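Local coordinates for Lmo2470 protein (Listeria monocytogenes EGD-e, PDB 5HL3) that interacts with the host protein afadin and facilitates basement membrane crossing, as a calcium-binding internalin built around leucine-rich repeats, at residues Asp16-Asp21 with Ala69-Val74; Met80-Lys85 with Ala104-Arg109. One frame throughout, in Å; residues are numbered along the deposited sequence. Where two conformers were deposited one is given.

Contact 1: Asp16-Asp21 with Ala69-Val74; sequences DVFPDD and AMFNNV. With CA (calcium ion), chain I.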
loop_
_atom_site.group_PDB
_atom_site.type_symbol
_atom_site.label_atom_id
_atom_site.label_comp_id
_atom_site.label_asym_id
_atom_site.label_seq_id
_atom_site.Cartn_x
_atom_site.Cartn_y
_atom_site.Cartn_z
ATOM N N ASP A 16 -35.393 14.553 -18.177
ATOM C CA ASP A 16 -35.043 15.118 -19.476
ATOM C C ASP A 16 -33.596 15.640 -19.480
ATOM O O ASP A 16 -32.868 15.485 -20.481
ATOM C CB ASP A 16 -36.018 16.211 -19.872
ATOM C CG ASP A 16 -37.454 15.679 -20.080
ATOM O OD1 ASP A 16 -37.652 14.489 -20.403
ATOM O OD2 ASP A 16 -38.323 16.506 -19.957
ATOM N N VAL A 17 -33.132 16.196 -18.354
ATOM C CA VAL A 17 -31.741 16.656 -18.255
ATOM C C VAL A 17 -30.772 15.475 -18.217
ATOM O O VAL A 17 -29.719 15.515 -18.844
ATOM C CB VAL A 17 -31.555 17.497 -16.964
ATOM C CG1 VAL A 17 -30.109 17.986 -16.843
ATOM C CG2 VAL A 17 -32.531 18.682 -16.919
ATOM N N PHE A 18 -31.176 14.417 -17.538
ATOM C CA PHE A 18 -30.333 13.231 -17.307
ATOM C C PHE A 18 -31.104 11.996 -17.811
ATOM O O PHE A 18 -31.686 11.268 -17.023
ATOM C CB PHE A 18 -30.058 13.106 -15.812
ATOM C CG PHE A 18 -29.423 14.334 -15.204
ATOM C CD1 PHE A 18 -28.107 14.686 -15.476
ATOM C CD2 PHE A 18 -30.134 15.127 -14.333
ATOM C CE1 PHE A 18 -27.527 15.806 -14.882
ATOM C CE2 PHE A 18 -29.550 16.245 -13.718
ATOM C CZ PHE A 18 -28.237 16.574 -13.992
ATOM N N PRO A 19 -31.084 11.748 -19.122
ATOM C CA PRO A 19 -31.961 10.732 -19.733
ATOM C C PRO A 19 -31.412 9.306 -19.594
ATOM O O PRO A 19 -31.055 8.649 -20.564
ATOM C CB PRO A 19 -32.059 11.200 -21.192
ATOM C CG PRO A 19 -30.756 11.851 -21.429
ATOM C CD PRO A 19 -30.433 12.571 -20.152
ATOM N N ASP A 20 -31.415 8.834 -18.365
ATOM C CA ASP A 20 -30.976 7.486 -18.017
ATOM C C ASP A 20 -31.633 7.178 -16.691
ATOM O O ASP A 20 -31.573 8.003 -15.766
ATOM C CB ASP A 20 -29.464 7.399 -17.887
ATOM C CG ASP A 20 -29.019 6.029 -17.403
ATOM O OD1 ASP A 20 -29.040 5.085 -18.237
ATOM O OD2 ASP A 20 -28.686 5.874 -16.200
ATOM N N ASP A 21 -32.240 6.016 -16.560
ATOM C CA ASP A 21 -33.030 5.738 -15.355
ATOM C C ASP A 21 -32.203 5.811 -14.080
ATOM O O ASP A 21 -32.598 6.475 -13.120
ATOM C CB ASP A 21 -33.767 4.405 -15.478
ATOM C CG ASP A 21 -34.903 4.448 -16.542
ATOM O OD1 ASP A 21 -35.355 5.529 -16.973
ATOM O OD2 ASP A 21 -35.365 3.372 -16.936
ATOM N N ALA A 69 -25.445 19.273 -17.622
ATOM C CA ALA A 69 -25.802 20.215 -16.552
ATOM C C ALA A 69 -24.547 20.857 -15.988
ATOM O O ALA A 69 -23.517 20.197 -15.864
ATOM C CB ALA A 69 -26.558 19.497 -15.430
HETATM N N MSE A 70 -24.635 22.137 -15.650
HETATM C CA MSE A 70 -23.516 22.864 -15.054
HETATM C C MSE A 70 -23.557 22.780 -13.551
HETATM O O MSE A 70 -24.541 23.206 -12.945
HETATM C CB MSE A 70 -23.560 24.324 -15.504
HETATM C CG MSE A 70 -22.378 25.143 -14.967
HETATM SE SE MSE A 70 -20.595 24.499 -15.467
HETATM C CE MSE A 70 -20.794 24.841 -17.361
ATOM N N PHE A 71 -22.491 22.236 -12.959
ATOM C CA PHE A 71 -22.341 22.094 -11.506
ATOM C C PHE A 71 -21.292 23.113 -11.027
ATOM O O PHE A 71 -20.103 22.807 -10.912
ATOM C CB PHE A 71 -21.918 20.664 -11.162
ATOM C CG PHE A 71 -22.922 19.621 -11.588
ATOM C CD1 PHE A 71 -24.035 19.365 -10.824
ATOM C CD2 PHE A 71 -22.750 18.906 -12.775
ATOM C CE1 PHE A 71 -24.958 18.414 -11.207
ATOM C CE2 PHE A 71 -23.671 17.947 -13.161
ATOM C CZ PHE A 71 -24.790 17.710 -12.370
ATOM N N ASN A 72 -21.762 24.312 -10.751
ATOM C CA ASN A 72 -20.896 25.417 -10.406
ATOM C C ASN A 72 -20.236 25.288 -9.057
ATOM O O ASN A 72 -19.140 25.826 -8.872
ATOM C CB ASN A 72 -21.692 26.725 -10.437
ATOM C CG ASN A 72 -22.065 27.156 -11.841
ATOM O OD1 ASN A 72 -21.174 27.285 -12.704
ATOM N ND2 ASN A 72 -23.354 27.386 -12.085
ATOM N N ASN A 73 -20.870 24.566 -8.120
ATOM C CA ASN A 73 -20.397 24.512 -6.726
ATOM C C ASN A 73 -20.059 23.121 -6.217
ATOM O O ASN A 73 -19.716 22.950 -5.051
ATOM C CB ASN A 73 -21.434 25.167 -5.821
ATOM C CG ASN A 73 -21.604 26.625 -6.144
ATOM O OD1 ASN A 73 -20.610 27.357 -6.255
ATOM N ND2 ASN A 73 -22.839 27.060 -6.275
ATOM N N VAL A 74 -20.118 22.123 -7.094
ATOM C CA VAL A 74 -19.768 20.753 -6.679
ATOM C C VAL A 74 -18.256 20.605 -6.518
ATOM O O VAL A 74 -17.474 20.914 -7.425
ATOM C CB VAL A 74 -20.303 19.727 -7.690
ATOM C CG1 VAL A 74 -19.669 18.352 -7.509
ATOM C CG2 VAL A 74 -21.828 19.609 -7.548
HETATM CA CA CA I . -18.776 28.636 -5.840
HETATM O O HOH W 1 -17.553 26.990 -6.908
HETATM O O HOH W 2 -19.713 29.495 -7.825
HETATM O O HOH W 3 -19.319 27.360 -3.761
#
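Phe-18 and Phe-71 approach each other from opposite directions where the helical N-terminal cap of this internalin packs against the start of its leucine-rich-repeat sheet. All four touching residues, Val-17, Phe-18, Ala-69 and Phe-71, are buried, and apolar packing carries the whole contact; no hydrogen bond joins 16-21 to 69-74. The two rings meet obliquely, CZ of Phe-18 lying 4.0 Å from CZ of Phe-71. The methyl of Ala-69 fills the corner beside them, its CB 3.7 Å from Phe-18 CZ. Val-17 works in two directions: with CG1 anti to the backbone N (chi1 -180°), that methyl sits 4.1 Å from Ala-69 CB and also rides over the centre of the Phe-18 ring, 3.5 Å above its plane. Leu-23 and Met-27 of helix 21-30 and Leu-45 of helix 42-46 extend this core.

Polar groups work on the margins instead. Arg-68 takes the carbonyl oxygens of Asp-16 and Val-17 at the end of helix 14-17, and Asp-20 N-caps the next helix. Asn-73 divides its amide, ND2 donating to the backbone oxygen of Asp-46 while OD1 binds a calcium ion at 2.3 Å. One of that ion's waters donates a hydrogen bond to the carbonyl oxygen of Asn-72, O to water 2.8 Å.

Contact 2: Met80-Lys85 with Ala104-Arg109; sequences MEFGAK and ADPPGR. With CA (calcium ion), chain B; CA (calcium ion), chain D.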
loop_
_atom_site.group_PDB
_atom_site.type_symbol
_atom_site.label_atom_id
_atom_site.label_comp_id
_atom_site.label_asym_id
_atom_site.label_seq_id
_atom_site.Cartn_x
_atom_site.Cartn_y
_atom_site.Cartn_z
HETATM N N MSE A 80 -20.510 5.332 -4.533
HETATM C CA MSE A 80 -20.584 4.388 -3.427
HETATM C C MSE A 80 -20.917 2.990 -3.829
HETATM O O MSE A 80 -20.575 2.065 -3.116
HETATM C CB MSE A 80 -21.652 4.871 -2.439
HETATM C CG MSE A 80 -21.293 6.252 -1.875
HETATM SE SE MSE A 80 -19.620 6.288 -0.828
HETATM C CE MSE A 80 -20.344 5.238 0.646
ATOM N N GLU A 81 -21.637 2.826 -4.918
ATOM C CA GLU A 81 -21.961 1.514 -5.464
ATOM C C GLU A 81 -21.977 1.677 -6.953
ATOM O O GLU A 81 -22.431 2.710 -7.459
ATOM C CB GLU A 81 -23.366 1.037 -5.025
ATOM C CG GLU A 81 -23.625 0.957 -3.532
ATOM C CD GLU A 81 -25.101 0.748 -3.252
ATOM O OE1 GLU A 81 -25.696 -0.206 -3.804
ATOM O OE2 GLU A 81 -25.721 1.543 -2.532
ATOM N N PHE A 82 -21.458 0.690 -7.682
ATOM C CA PHE A 82 -21.405 0.754 -9.130
ATOM C C PHE A 82 -21.284 -0.630 -9.720
ATOM O O PHE A 82 -20.755 -1.560 -9.083
ATOM C CB PHE A 82 -20.256 1.694 -9.596
ATOM C CG PHE A 82 -18.879 1.276 -9.127
ATOM C CD1 PHE A 82 -18.448 1.562 -7.842
ATOM C CD2 PHE A 82 -18.006 0.649 -10.004
ATOM C CE1 PHE A 82 -17.188 1.196 -7.416
ATOM C CE2 PHE A 82 -16.727 0.304 -9.593
ATOM C CZ PHE A 82 -16.331 0.552 -8.286
ATOM N N GLY A 83 -21.792 -0.752 -10.938
ATOM C CA GLY A 83 -21.760 -2.001 -11.672
ATOM C C GLY A 83 -20.560 -2.171 -12.580
ATOM O O GLY A 83 -19.735 -1.271 -12.750
ATOM N N ALA A 84 -20.551 -3.312 -13.266
ATOM C CA ALA A 84 -19.421 -3.707 -14.106
ATOM C C ALA A 84 -19.253 -2.867 -15.359
ATOM O O ALA A 84 -18.175 -2.885 -15.961
ATOM C CB ALA A 84 -19.545 -5.179 -14.479
ATOM N N LYS A 85 -20.293 -2.139 -15.750
ATOM C CA LYS A 85 -20.235 -1.310 -16.949
ATOM C C LYS A 85 -19.846 0.146 -16.682
ATOM O O LYS A 85 -19.759 0.948 -17.609
ATOM C CB LYS A 85 -21.541 -1.407 -17.744
ATOM C CG LYS A 85 -21.829 -2.822 -18.189
ATOM C CD LYS A 85 -23.093 -2.900 -19.014
ATOM C CE LYS A 85 -23.467 -4.332 -19.328
ATOM N NZ LYS A 85 -24.901 -4.460 -19.707
ATOM N N ALA A 104 -15.865 3.759 -4.049
ATOM C CA ALA A 104 -15.840 2.836 -2.940
ATOM C C ALA A 104 -15.076 1.572 -3.269
ATOM O O ALA A 104 -14.882 1.226 -4.425
ATOM C CB ALA A 104 -17.274 2.481 -2.506
ATOM N N ASP A 105 -14.666 0.891 -2.202
ATOM C CA ASP A 105 -14.080 -0.448 -2.247
ATOM C C ASP A 105 -15.285 -1.402 -2.106
ATOM O O ASP A 105 -15.858 -1.509 -1.029
ATOM C CB ASP A 105 -13.131 -0.604 -1.062
ATOM C CG ASP A 105 -12.462 -1.949 -1.006
ATOM O OD1 ASP A 105 -12.816 -2.877 -1.769
ATOM O OD2 ASP A 105 -11.568 -2.044 -0.106
ATOM N N PRO A 106 -15.719 -2.026 -3.195
ATOM C CA PRO A 106 -16.910 -2.860 -3.109
ATOM C C PRO A 106 -16.684 -4.119 -2.294
ATOM O O PRO A 106 -15.548 -4.507 -2.050
ATOM C CB PRO A 106 -17.208 -3.226 -4.582
ATOM C CG PRO A 106 -16.367 -2.326 -5.404
ATOM C CD PRO A 106 -15.180 -1.996 -4.576
ATOM N N PRO A 107 -17.774 -4.793 -1.920
ATOM C CA PRO A 107 -17.628 -6.087 -1.261
ATOM C C PRO A 107 -16.842 -7.073 -2.127
ATOM O O PRO A 107 -16.841 -6.960 -3.377
ATOM C CB PRO A 107 -19.048 -6.572 -1.081
ATOM C CG PRO A 107 -19.902 -5.405 -1.214
ATOM C CD PRO A 107 -19.182 -4.383 -2.052
ATOM N N GLY A 108 -16.228 -8.045 -1.482
ATOM C CA GLY A 108 -15.432 -9.002 -2.201
ATOM C C GLY A 108 -14.059 -8.428 -2.522
ATOM O O GLY A 108 -13.673 -7.320 -2.069
ATOM N N ARG A 109 -13.328 -9.206 -3.305
ATOM C CA ARG A 109 -11.964 -8.885 -3.648
ATOM C C ARG A 109 -11.833 -8.584 -5.123
ATOM O O ARG A 109 -12.098 -9.451 -5.942
ATOM C CB ARG A 109 -11.128 -10.130 -3.316
ATOM C CG ARG A 109 -9.656 -9.912 -3.245
ATOM C CD ARG A 109 -9.056 -10.875 -2.244
ATOM N NE ARG A 109 -8.798 -12.165 -2.840
ATOM C CZ ARG A 109 -9.570 -13.259 -2.758
ATOM N NH1 ARG A 109 -10.735 -13.284 -2.101
ATOM N NH2 ARG A 109 -9.152 -14.356 -3.347
HETATM CA CA CA B . -13.265 -5.122 -1.981
HETATM CA CA CA D . -27.927 0.418 -2.586
HETATM O O HOH W 4 -14.131 -5.575 -4.454
HETATM O O HOH W 5 -11.308 -5.798 -0.663
HETATM O O HOH W 6 -11.286 -5.258 -3.453
HETATM O O HOH W 7 -13.995 -5.248 0.393
HETATM O O HOH W 8 -28.154 1.513 -4.687
#
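Ala-104 and Phe-82 make most of this contact, the alanine with its methyl and carbonyl oxygen, the phenylalanine with CE1 and CZ of its ring. Its chi1 of 59° sets CG between the backbone N and the carbonyl carbon, and from there the end of the ring comes up to the loop 104-109. The carbonyl oxygen of Ala-104 lies at the ring edge and in the ring plane, with Phe-82 CE1 3.8 Å from Ala-104 O. Pro-106 crosses the same end obliquely, its CG 4.1 Å from Phe-82 CZ. Ala-104 also presses its methyl against the backbone, CB coming to 3.4 Å from Met-80 O.

Pro-106 has two roles: its ring packs on Phe-82, and its carbonyl oxygen binds calcium at 2.4 Å. Asp-105 turns away from 80-85, and CG anti to the backbone N (chi1 180°) lets OD1 reach the same ion at 2.3 Å. The third protein ligand is the oxygen of Gly-108, whose backbone angles suit a glycine; four waters complete the shell. Glu-81 also faces away, its chain extended beyond CG, and grips a second calcium ion with both carboxylate oxygens, OE2 at 2.5 Å.

Both segments leave neighbouring parallel strands of the leucine-rich-repeat sheet, 76-79 and 100-103. The backbones of Met-80 and Ala-104 carry on the strand pairing, with Phe-53 and Ile-79 respectively. Asn-133, from the loop before strand 134-135, donates to Ala-104 O and touches both Phe-82 and Pro-106, while the Phe-82 ring packs edge-to-face with Phe-103 of strand 100-103.

Overall arrangement
Starting at the N terminus, the chain passes through helix 14-17 into 16-21, then winds through the helices of the cap and strand 50-53 before 69-74 returns to close contact 1, a loop of 47 intervening residues. Strand 76-79 follows directly, and its end opens contact 2, which closes 18 residues later, after strand 100-103. The two contacts run in series, neither enclosing nor crossing the other. The centres of contacts 1 and 2 are 23 Å apart and their nearest atoms about 10 Å apart. Contact 1 ties the start of the chain to the loop between the first two strands of the parallel sheet, 50-53 and 76-79; contact 2 joins the exits of the second and third.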